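Local structure of probable sugar kinase (Clostridium perfringens, 3KZH) at residues E171-V176 with E194-F199; F199-T204 with I208-Y213; I231-G236 with E314-L319. The protein probably phosphorylates a carbohydrate as a member of the pfkB family of the ribokinase clan, and holds beta-D-glucopyranose in its pocket. All coordinates share one frame; numbering follows the deposited sequence.

Contact 1 of 3, residues E171-V176 with E194-F199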
loop_
_atom_site.group_PDB
_atom_site.type_symbol
_atom_site.label_atom_id
_atom_site.label_comp_id
_atom_site.label_asym_id
_atom_site.label_seq_id
_atom_site.Cartn_x
_atom_site.Cartn_y
_atom_site.Cartn_z
ATOM N N GLU A 171 -27.999 6.487 12.996
ATOM C CA GLU A 171 -27.469 7.671 13.661
ATOM C C GLU A 171 -27.180 8.738 12.610
ATOM O O GLU A 171 -27.599 9.876 12.762
ATOM C CB GLU A 171 -26.194 7.302 14.439
ATOM C CG GLU A 171 -25.739 8.301 15.514
ATOM C CD GLU A 171 -24.815 9.397 14.988
ATOM O OE1 GLU A 171 -23.808 9.068 14.319
ATOM O OE2 GLU A 171 -25.105 10.588 15.245
ATOM N N LYS A 172 -26.499 8.347 11.534
ATOM C CA LYS A 172 -26.156 9.251 10.439
ATOM C C LYS A 172 -27.381 9.721 9.656
ATOM O O LYS A 172 -27.354 10.795 9.059
ATOM C CB LYS A 172 -25.163 8.574 9.494
ATOM C CG LYS A 172 -23.705 8.737 9.877
ATOM C CD LYS A 172 -22.911 7.528 9.432
ATOM C CE LYS A 172 -21.411 7.755 9.480
ATOM N NZ LYS A 172 -20.952 8.651 8.385
ATOM N N ALA A 173 -28.458 8.934 9.720
ATOM C CA ALA A 173 -29.728 9.214 9.033
ATOM C C ALA A 173 -30.564 10.345 9.638
ATOM O O ALA A 173 -31.297 11.026 8.917
ATOM C CB ALA A 173 -30.565 7.939 8.933
ATOM N N SER A 174 -30.439 10.549 10.950
ATOM C CA SER A 174 -31.170 11.606 11.664
ATOM C C SER A 174 -30.654 13.001 11.326
ATOM O O SER A 174 -31.394 13.982 11.414
ATOM C CB SER A 174 -31.125 11.375 13.183
ATOM O OG SER A 174 -29.798 11.309 13.675
ATOM N N TRP A 175 -29.399 13.059 10.885
ATOM C CA TRP A 175 -28.743 14.305 10.512
ATOM C C TRP A 175 -29.063 14.792 9.106
ATOM O O TRP A 175 -28.737 15.930 8.756
ATOM C CB TRP A 175 -27.222 14.189 10.701
ATOM C CG TRP A 175 -26.847 13.963 12.132
ATOM C CD1 TRP A 175 -26.595 12.759 12.727
ATOM C CD2 TRP A 175 -26.820 14.942 13.179
ATOM N NE1 TRP A 175 -26.442 12.915 14.084
ATOM C CE2 TRP A 175 -26.581 14.242 14.394
ATOM C CE3 TRP A 175 -27.001 16.344 13.219
ATOM C CZ2 TRP A 175 -26.500 14.900 15.643
ATOM C CZ3 TRP A 175 -26.920 17.004 14.468
ATOM C CH2 TRP A 175 -26.681 16.272 15.663
ATOM N N VAL A 176 -29.673 13.924 8.297
ATOM C CA VAL A 176 -30.037 14.261 6.915
ATOM C C VAL A 176 -31.534 14.086 6.660
ATOM O O VAL A 176 -31.983 14.131 5.514
ATOM C CB VAL A 176 -29.198 13.439 5.863
ATOM C CG1 VAL A 176 -27.721 13.774 5.980
ATOM C CG2 VAL A 176 -29.411 11.932 6.022
ATOM N N GLU A 194 -37.268 4.103 9.794
ATOM C CA GLU A 194 -38.050 4.494 10.968
ATOM C C GLU A 194 -37.619 5.877 11.443
ATOM O O GLU A 194 -38.459 6.714 11.788
ATOM C CB GLU A 194 -37.859 3.491 12.106
ATOM C CG GLU A 194 -38.425 2.128 11.807
ATOM C CD GLU A 194 -38.203 1.130 12.913
ATOM O OE1 GLU A 194 -39.193 0.484 13.322
ATOM O OE2 GLU A 194 -37.046 0.981 13.364
ATOM N N ILE A 195 -36.306 6.114 11.385
ATOM C CA ILE A 195 -35.691 7.376 11.785
ATOM C C ILE A 195 -36.112 8.483 10.819
ATOM O O ILE A 195 -36.541 9.559 11.255
ATOM C CB ILE A 195 -34.125 7.285 11.809
ATOM C CG1 ILE A 195 -33.637 6.099 12.654
ATOM C CG2 ILE A 195 -33.521 8.570 12.332
ATOM C CD1 ILE A 195 -34.059 6.084 14.116
ATOM N N LEU A 196 -36.044 8.176 9.521
ATOM C CA LEU A 196 -36.402 9.112 8.457
ATOM C C LEU A 196 -37.905 9.419 8.361
ATOM O O LEU A 196 -38.291 10.529 7.979
ATOM C CB LEU A 196 -35.876 8.611 7.109
ATOM C CG LEU A 196 -34.379 8.467 6.828
ATOM C CD1 LEU A 196 -34.206 7.758 5.510
ATOM C CD2 LEU A 196 -33.663 9.803 6.826
ATOM N N ALA A 197 -38.737 8.438 8.711
ATOM C CA ALA A 197 -40.194 8.591 8.676
ATOM C C ALA A 197 -40.758 9.210 9.957
ATOM O O ALA A 197 -41.680 10.032 9.900
ATOM C CB ALA A 197 -40.867 7.253 8.390
ATOM N N GLY A 198 -40.199 8.806 11.099
ATOM C CA GLY A 198 -40.632 9.321 12.388
ATOM C C GLY A 198 -41.654 8.473 13.125
ATOM O O GLY A 198 -42.368 8.989 13.991
ATOM N N PHE A 199 -41.736 7.188 12.767
ATOM C CA PHE A 199 -42.659 6.222 13.381
ATOM C C PHE A 199 -42.174 4.779 13.156
ATOM O O PHE A 199 -41.452 4.530 12.188
ATOM C CB PHE A 199 -44.116 6.417 12.869
ATOM C CG PHE A 199 -44.271 6.430 11.364
ATOM C CD1 PHE A 199 -44.432 5.226 10.641
ATOM C CD2 PHE A 199 -44.316 7.653 10.668
ATOM C CE1 PHE A 199 -44.633 5.237 9.244
ATOM C CE2 PHE A 199 -44.520 7.686 9.266
ATOM C CZ PHE A 199 -44.680 6.475 8.555
#

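Contact 2 of 3, residues F199-T204 with I208-Y213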
loop_
_atom_site.group_PDB
_atom_site.type_symbol
_atom_site.label_atom_id
_atom_site.label_comp_id
_atom_site.label_asym_id
_atom_site.label_seq_id
_atom_site.Cartn_x
_atom_site.Cartn_y
_atom_site.Cartn_z
ATOM N N PHE A 199 -41.736 7.188 12.767
ATOM C CA PHE A 199 -42.659 6.222 13.381
ATOM C C PHE A 199 -42.174 4.779 13.156
ATOM O O PHE A 199 -41.452 4.530 12.188
ATOM C CB PHE A 199 -44.116 6.417 12.869
ATOM C CG PHE A 199 -44.271 6.430 11.364
ATOM C CD1 PHE A 199 -44.432 5.226 10.641
ATOM C CD2 PHE A 199 -44.316 7.653 10.668
ATOM C CE1 PHE A 199 -44.633 5.237 9.244
ATOM C CE2 PHE A 199 -44.520 7.686 9.266
ATOM C CZ PHE A 199 -44.680 6.475 8.555
ATOM N N PRO A 200 -42.554 3.817 14.043
ATOM C CA PRO A 200 -42.123 2.415 13.880
ATOM C C PRO A 200 -42.648 1.691 12.638
ATOM O O PRO A 200 -43.720 2.020 12.114
ATOM C CB PRO A 200 -42.651 1.747 15.149
ATOM C CG PRO A 200 -42.583 2.833 16.148
ATOM C CD PRO A 200 -43.159 3.993 15.381
ATOM N N ILE A 201 -41.832 0.768 12.125
ATOM C CA ILE A 201 -42.184 -0.051 10.961
ATOM C C ILE A 201 -42.146 -1.520 11.390
ATOM O O ILE A 201 -41.090 -2.163 11.393
ATOM C CB ILE A 201 -41.268 0.227 9.729
ATOM C CG1 ILE A 201 -41.462 1.664 9.234
ATOM C CG2 ILE A 201 -41.626 -0.702 8.585
ATOM C CD1 ILE A 201 -40.396 2.151 8.292
ATOM N N THR A 202 -43.319 -2.038 11.739
ATOM C CA THR A 202 -43.456 -3.415 12.220
ATOM C C THR A 202 -44.040 -4.439 11.245
ATOM O O THR A 202 -43.838 -5.647 11.418
ATOM C CB THR A 202 -44.275 -3.462 13.546
ATOM O OG1 THR A 202 -45.563 -2.856 13.364
ATOM C CG2 THR A 202 -43.532 -2.751 14.668
ATOM N N ASP A 203 -44.755 -3.955 10.231
ATOM C CA ASP A 203 -45.397 -4.820 9.241
ATOM C C ASP A 203 -45.479 -4.193 7.845
ATOM O O ASP A 203 -44.915 -3.121 7.606
ATOM C CB ASP A 203 -46.799 -5.263 9.739
ATOM C CG ASP A 203 -47.682 -4.096 10.211
ATOM O OD1 ASP A 203 -47.580 -2.979 9.663
ATOM O OD2 ASP A 203 -48.497 -4.312 11.131
ATOM N N THR A 204 -46.229 -4.851 6.957
ATOM C CA THR A 204 -46.436 -4.421 5.574
ATOM C C THR A 204 -47.172 -3.082 5.442
ATOM O O THR A 204 -46.814 -2.260 4.591
ATOM C CB THR A 204 -47.186 -5.515 4.766
ATOM O OG1 THR A 204 -46.434 -6.733 4.808
ATOM C CG2 THR A 204 -47.364 -5.110 3.313
ATOM N N ILE A 208 -45.860 0.378 3.700
ATOM C CA ILE A 208 -46.617 1.107 2.677
ATOM C C ILE A 208 -46.805 2.570 3.109
ATOM O O ILE A 208 -46.646 3.472 2.293
ATOM C CB ILE A 208 -47.997 0.425 2.358
ATOM C CG1 ILE A 208 -47.768 -0.966 1.753
ATOM C CG2 ILE A 208 -48.816 1.260 1.353
ATOM C CD1 ILE A 208 -49.023 -1.843 1.655
ATOM N N LYS A 209 -47.032 2.790 4.408
ATOM C CA LYS A 209 -47.235 4.132 4.983
ATOM C C LYS A 209 -45.947 4.968 4.951
ATOM O O LYS A 209 -45.977 6.149 4.594
ATOM C CB LYS A 209 -47.765 4.009 6.420
ATOM C CG LYS A 209 -48.212 5.308 7.083
ATOM C CD LYS A 209 -48.433 5.117 8.585
ATOM C CE LYS A 209 -48.642 6.467 9.283
ATOM N NZ LYS A 209 -48.585 6.368 10.771
ATOM N N ALA A 210 -44.825 4.329 5.288
ATOM C CA ALA A 210 -43.496 4.956 5.305
ATOM C C ALA A 210 -43.072 5.378 3.910
ATOM O O ALA A 210 -42.725 6.542 3.674
ATOM C CB ALA A 210 -42.484 4.003 5.881
ATOM N N SER A 211 -43.183 4.433 2.979
ATOM C CA SER A 211 -42.833 4.675 1.595
ATOM C C SER A 211 -43.752 5.699 0.923
ATOM O O SER A 211 -43.257 6.538 0.168
ATOM C CB SER A 211 -42.742 3.367 0.816
ATOM O OG SER A 211 -43.954 2.649 0.807
ATOM N N ASN A 212 -45.051 5.689 1.268
ATOM C CA ASN A 212 -46.027 6.656 0.734
ATOM C C ASN A 212 -45.739 8.074 1.225
ATOM O O ASN A 212 -45.942 9.043 0.496
ATOM C CB ASN A 212 -47.466 6.276 1.103
ATOM C CG ASN A 212 -48.096 5.295 0.120
ATOM O OD1 ASN A 212 -47.703 5.206 -1.054
ATOM N ND2 ASN A 212 -49.101 4.563 0.597
ATOM N N TYR A 213 -45.236 8.170 2.455
ATOM C CA TYR A 213 -44.858 9.432 3.083
ATOM C C TYR A 213 -43.618 10.006 2.373
ATOM O O TYR A 213 -43.554 11.214 2.116
ATOM C CB TYR A 213 -44.608 9.202 4.588
ATOM C CG TYR A 213 -43.868 10.311 5.307
ATOM C CD1 TYR A 213 -44.485 11.556 5.562
ATOM C CD2 TYR A 213 -42.519 10.140 5.692
ATOM C CE1 TYR A 213 -43.766 12.613 6.184
ATOM C CE2 TYR A 213 -41.793 11.188 6.310
ATOM C CZ TYR A 213 -42.422 12.416 6.550
ATOM O OH TYR A 213 -41.712 13.433 7.136
#

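Contact 3 of 3, residues I231-G236 with E314-L319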
loop_
_atom_site.group_PDB
_atom_site.type_symbol
_atom_site.label_atom_id
_atom_site.label_comp_id
_atom_site.label_asym_id
_atom_site.label_seq_id
_atom_site.Cartn_x
_atom_site.Cartn_y
_atom_site.Cartn_z
ATOM N N ILE A 231 -36.441 -7.106 0.061
ATOM C CA ILE A 231 -36.532 -5.693 -0.249
ATOM C C ILE A 231 -37.962 -5.292 -0.506
ATOM O O ILE A 231 -38.672 -5.946 -1.266
ATOM C CB ILE A 231 -35.704 -5.351 -1.536
ATOM C CG1 ILE A 231 -34.237 -5.780 -1.384
ATOM C CG2 ILE A 231 -35.855 -3.877 -1.944
ATOM C CD1 ILE A 231 -33.415 -5.049 -0.367
ATOM N N PHE A 232 -38.347 -4.180 0.107
ATOM C CA PHE A 232 -39.656 -3.587 -0.082
ATOM C C PHE A 232 -39.414 -2.402 -1.028
ATOM O O PHE A 232 -38.508 -1.607 -0.798
ATOM C CB PHE A 232 -40.229 -3.101 1.259
ATOM C CG PHE A 232 -41.550 -2.401 1.129
ATOM C CD1 PHE A 232 -42.744 -3.144 1.055
ATOM C CD2 PHE A 232 -41.605 -0.992 0.992
ATOM C CE1 PHE A 232 -43.978 -2.498 0.839
ATOM C CE2 PHE A 232 -42.827 -0.333 0.773
ATOM C CZ PHE A 232 -44.019 -1.082 0.695
ATOM N N TYR A 233 -40.263 -2.250 -2.039
ATOM C CA TYR A 233 -40.132 -1.146 -2.991
ATOM C C TYR A 233 -41.431 -0.382 -3.212
ATOM O O TYR A 233 -42.520 -0.951 -3.068
ATOM C CB TYR A 233 -39.599 -1.647 -4.344
ATOM C CG TYR A 233 -40.483 -2.646 -5.085
ATOM C CD1 TYR A 233 -41.489 -2.215 -5.985
ATOM C CD2 TYR A 233 -40.303 -4.023 -4.917
ATOM C CE1 TYR A 233 -42.297 -3.136 -6.689
ATOM C CE2 TYR A 233 -41.105 -4.958 -5.629
ATOM C CZ TYR A 233 -42.104 -4.500 -6.502
ATOM O OH TYR A 233 -42.957 -5.394 -7.119
ATOM N N ASN A 234 -41.300 0.860 -3.690
ATOM C CA ASN A 234 -42.449 1.718 -4.010
ATOM C C ASN A 234 -41.999 2.886 -4.885
ATOM O O ASN A 234 -41.095 3.625 -4.510
ATOM C CB ASN A 234 -43.119 2.247 -2.731
ATOM C CG ASN A 234 -44.557 2.769 -2.954
ATOM O OD1 ASN A 234 -45.076 2.799 -4.067
ATOM N ND2 ASN A 234 -45.184 3.200 -1.874
ATOM N N ASP A 235 -42.623 3.035 -6.053
ATOM C CA ASP A 235 -42.311 4.146 -6.957
ATOM C C ASP A 235 -43.529 5.032 -7.265
ATOM O O ASP A 235 -43.470 5.922 -8.125
ATOM C CB ASP A 235 -41.631 3.654 -8.254
ATOM C CG ASP A 235 -42.504 2.720 -9.091
ATOM O OD1 ASP A 235 -43.721 2.938 -9.190
ATOM O OD2 ASP A 235 -41.964 1.765 -9.685
ATOM N N GLY A 236 -44.637 4.752 -6.582
ATOM C CA GLY A 236 -45.865 5.500 -6.788
ATOM C C GLY A 236 -46.847 4.756 -7.665
ATOM O O GLY A 236 -48.054 4.908 -7.505
ATOM N N GLU A 314 -42.311 -13.407 -4.377
ATOM C CA GLU A 314 -42.777 -12.091 -4.824
ATOM C C GLU A 314 -44.179 -11.777 -4.334
ATOM O O GLU A 314 -45.033 -12.653 -4.280
ATOM C CB GLU A 314 -42.742 -11.998 -6.360
ATOM C CG GLU A 314 -41.378 -12.225 -6.991
ATOM C CD GLU A 314 -41.408 -12.147 -8.500
ATOM O OE1 GLU A 314 -41.734 -11.072 -9.037
ATOM O OE2 GLU A 314 -41.073 -13.152 -9.157
ATOM N N GLU A 315 -44.393 -10.516 -3.963
ATOM C CA GLU A 315 -45.671 -10.006 -3.457
ATOM C C GLU A 315 -45.892 -8.632 -4.087
ATOM O O GLU A 315 -44.950 -7.845 -4.177
ATOM C CB GLU A 315 -45.622 -9.855 -1.922
ATOM C CG GLU A 315 -45.571 -11.172 -1.127
ATOM C CD GLU A 315 -45.243 -11.000 0.359
ATOM O OE1 GLU A 315 -45.795 -10.099 1.026
ATOM O OE2 GLU A 315 -44.446 -11.807 0.877
ATOM N N LYS A 316 -47.111 -8.365 -4.566
ATOM C CA LYS A 316 -47.450 -7.075 -5.186
ATOM C C LYS A 316 -48.661 -6.449 -4.497
ATOM O O LYS A 316 -49.690 -7.094 -4.366
ATOM C CB LYS A 316 -47.784 -7.217 -6.687
ATOM C CG LYS A 316 -46.679 -7.731 -7.625
ATOM C CD LYS A 316 -46.944 -7.367 -9.104
ATOM C CE LYS A 316 -48.298 -7.871 -9.646
ATOM N NZ LYS A 316 -48.461 -9.361 -9.657
ATOM N N TYR A 317 -48.541 -5.190 -4.077
ATOM C CA TYR A 317 -49.647 -4.484 -3.428
ATOM C C TYR A 317 -50.125 -3.346 -4.330
ATOM O O TYR A 317 -49.319 -2.697 -5.002
ATOM C CB TYR A 317 -49.238 -3.929 -2.046
ATOM C CG TYR A 317 -48.342 -4.843 -1.233
ATOM C CD1 TYR A 317 -46.970 -4.572 -1.113
ATOM C CD2 TYR A 317 -48.843 -6.020 -0.634
ATOM C CE1 TYR A 317 -46.102 -5.456 -0.424
ATOM C CE2 TYR A 317 -47.984 -6.916 0.065
ATOM C CZ TYR A 317 -46.615 -6.622 0.160
ATOM O OH TYR A 317 -45.752 -7.462 0.829
ATOM N N ASP A 318 -51.437 -3.113 -4.341
ATOM C CA ASP A 318 -52.046 -2.055 -5.156
ATOM C C ASP A 318 -52.280 -0.755 -4.368
ATOM O O ASP A 318 -51.664 -0.546 -3.321
ATOM C CB ASP A 318 -53.356 -2.564 -5.772
ATOM C CG ASP A 318 -53.547 -2.092 -7.204
ATOM O OD1 ASP A 318 -54.219 -1.049 -7.405
ATOM O OD2 ASP A 318 -53.009 -2.762 -8.119
ATOM N N LEU A 319 -53.126 0.129 -4.912
ATOM C CA LEU A 319 -53.493 1.437 -4.330
ATOM C C LEU A 319 -52.372 2.484 -4.250
ATOM O O LEU A 319 -51.195 2.140 -4.512
ATOM C CB LEU A 319 -54.186 1.265 -2.948
HETATM O O HOH W 1 -42.943 -7.986 -6.134
#

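Contact 1 of 3, residues E171-V176 with E194-F199
Ser174 and Ile195 mark the closest approach of two helix ends, with their CA atoms 6.2 Å apart. Residues 171-174 form the weakly bonded end of one short helix, while 194-197 close another, which stops where Gly198 adopts a positive phi and its N bonds to Glu194 O. The two helix ends pack by van der Waals contact, side chains against side chains and backbone, and two branch methyls, Leu196 CD2 and Ile195 CG2, do most of the touching. With CG anti to its carbonyl carbon (chi1 -64°), Leu196 brings CD2 to 3.4 Å from Ala173 O and 4.2 Å from Ala173 CB, so one methyl covers both backbone and side chain of that alanine. Beside it Ile195 turns its CG2 branch, anti to the backbone N, against Ser174, where it lies 3.8 Å from CB. The serine thus offers carbon to its neighbour, while its OG folds back to donate to Glu171 O at 2.8 Å. On the far side of this short helix Trp175 NE1 donates to Glu171 OE2, which it meets from above the carboxylate plane. Packing becomes more buried from Ser174 toward Ala173 and Leu196. In the fold, the contact joins helix 170-174 to helix 190-197; Val176 continues onto helix 147-157, Leu196 onto Phe214 of helix 204-217, and Lys172 forms a salt bridge with Asp145 after strand 139-143.

Contact 2 of 3, residues F199-T204 with I208-Y213
Lys209 lays its aliphatic chain and its charge across the ring of Phe199, and its path shows how one long side chain can serve as both apolar and cationic partner. CB leaves the helix toward the loop 199-204, and CG, set anti to the backbone N (chi1 -172°), comes 4.0 Å from Phe199 CZ. CD then passes 3.9 Å from Phe199 CE1. With the chain fully extended, CE moves over the ring face in a CH-pi contact, and NZ ends almost exactly above the centre, 4.2 Å from the centroid and only 5° off the ring normal. This is a cation-pi interaction, with the ammonium group over the electron-rich face.

The ring itself is brought here by a chi1 of 52°, which places CG between the backbone N and carbonyl carbon of Phe199. Its CZ approaches Ala210 CA, and the backbone N of Ala210 lies in the ring plane at the edge. Ala210 CB, in turn, receives Ile201 CD1 at 3.7 Å, so the small alanine is met by two side chains of the loop. At the other end, Ile208 N donates to Thr204 O at 2.9 Å, a regular helical bond of the first turn, and Ile208 CG1 packs against the same carbonyl oxygen. Asp203 OD1 accepts from Asp206 N, while Thr202 OG1 bonds to Asp206 OD2. Together these features describe a helix N-terminus in which an N-cap aspartate closes the first turn and the preceding loop folds back along the helix, linking helices 190-197 and 204-217 in the alpha/beta domain of a ribokinase-like protein.

Contact 3 of 3, residues I231-G236 with E314-L319
Phe232 and Tyr317 form the close part of this contact: Phe232 CE1 meets the CD1-CE1 side of the Tyr317 ring, nearest at Tyr317 CE1, 3.9 Å away. The phenylalanine has CG anti to its backbone N (chi1 177°), which lays the ring over the helix 204-217 face of the sheet, and Tyr317 CE1 arrives at its edge, near the ring plane. Tyr317 is steadied at its other end, where OH donates to Glu315 OE1 at 2.6 Å, from above the carboxylate plane. Strands 231-234 and 314-317 run in roughly the same direction, 29° apart, but their axes come no nearer than 9.4 Å, leaving room for a third strand between them.

The looser part is bridged by water. Tyr233 OH lies 4.3 Å from Glu315 O, too far for a direct bond, and a water fills the step: it donates to Glu315 O and is hydrogen-bonded to Tyr233 OH, each at 2.8 Å. Nearby, Lys316 lends only its CG to the tyrosine hydroxyl, while the end of its chain leads away. At the end of strand 231-234 the chain turns, and Asn234 OD1 accepts from Gly236 N in an Asx turn. Strand 239-244 intervenes, antiparallel to both and bonded to each. Helix 204-217 covers the Phe232 and Tyr317 face, helix 273-288 the other, against Tyr233 and Lys316; strand 312-317 is outermost in this chain's sheet.

Overall arrangement
The three contacts run in series along the chain. Contacts 1 and 2, with centres 13 Å apart, share Phe199 and are tied by a probable hydrogen bond from Ile201 N to Glu194 OE1, 2.9 Å long, while Tyr213 packs on the end of helix 190-197. The centre of contact 3 is 12 Å from that of contact 2, touching it through a probable hydrogen bond between Ser211 OG and Asn234 ND2, 3.0 Å, and through Thr204 against Tyr317; contact 1 stays about 10 Å from contact 3 at the nearest atoms. The beta-D-glucopyranose is about 8 Å from the side chain of Ala173, 11 Å from Phe232 and 13 Å from Ile201, so none of these touches it.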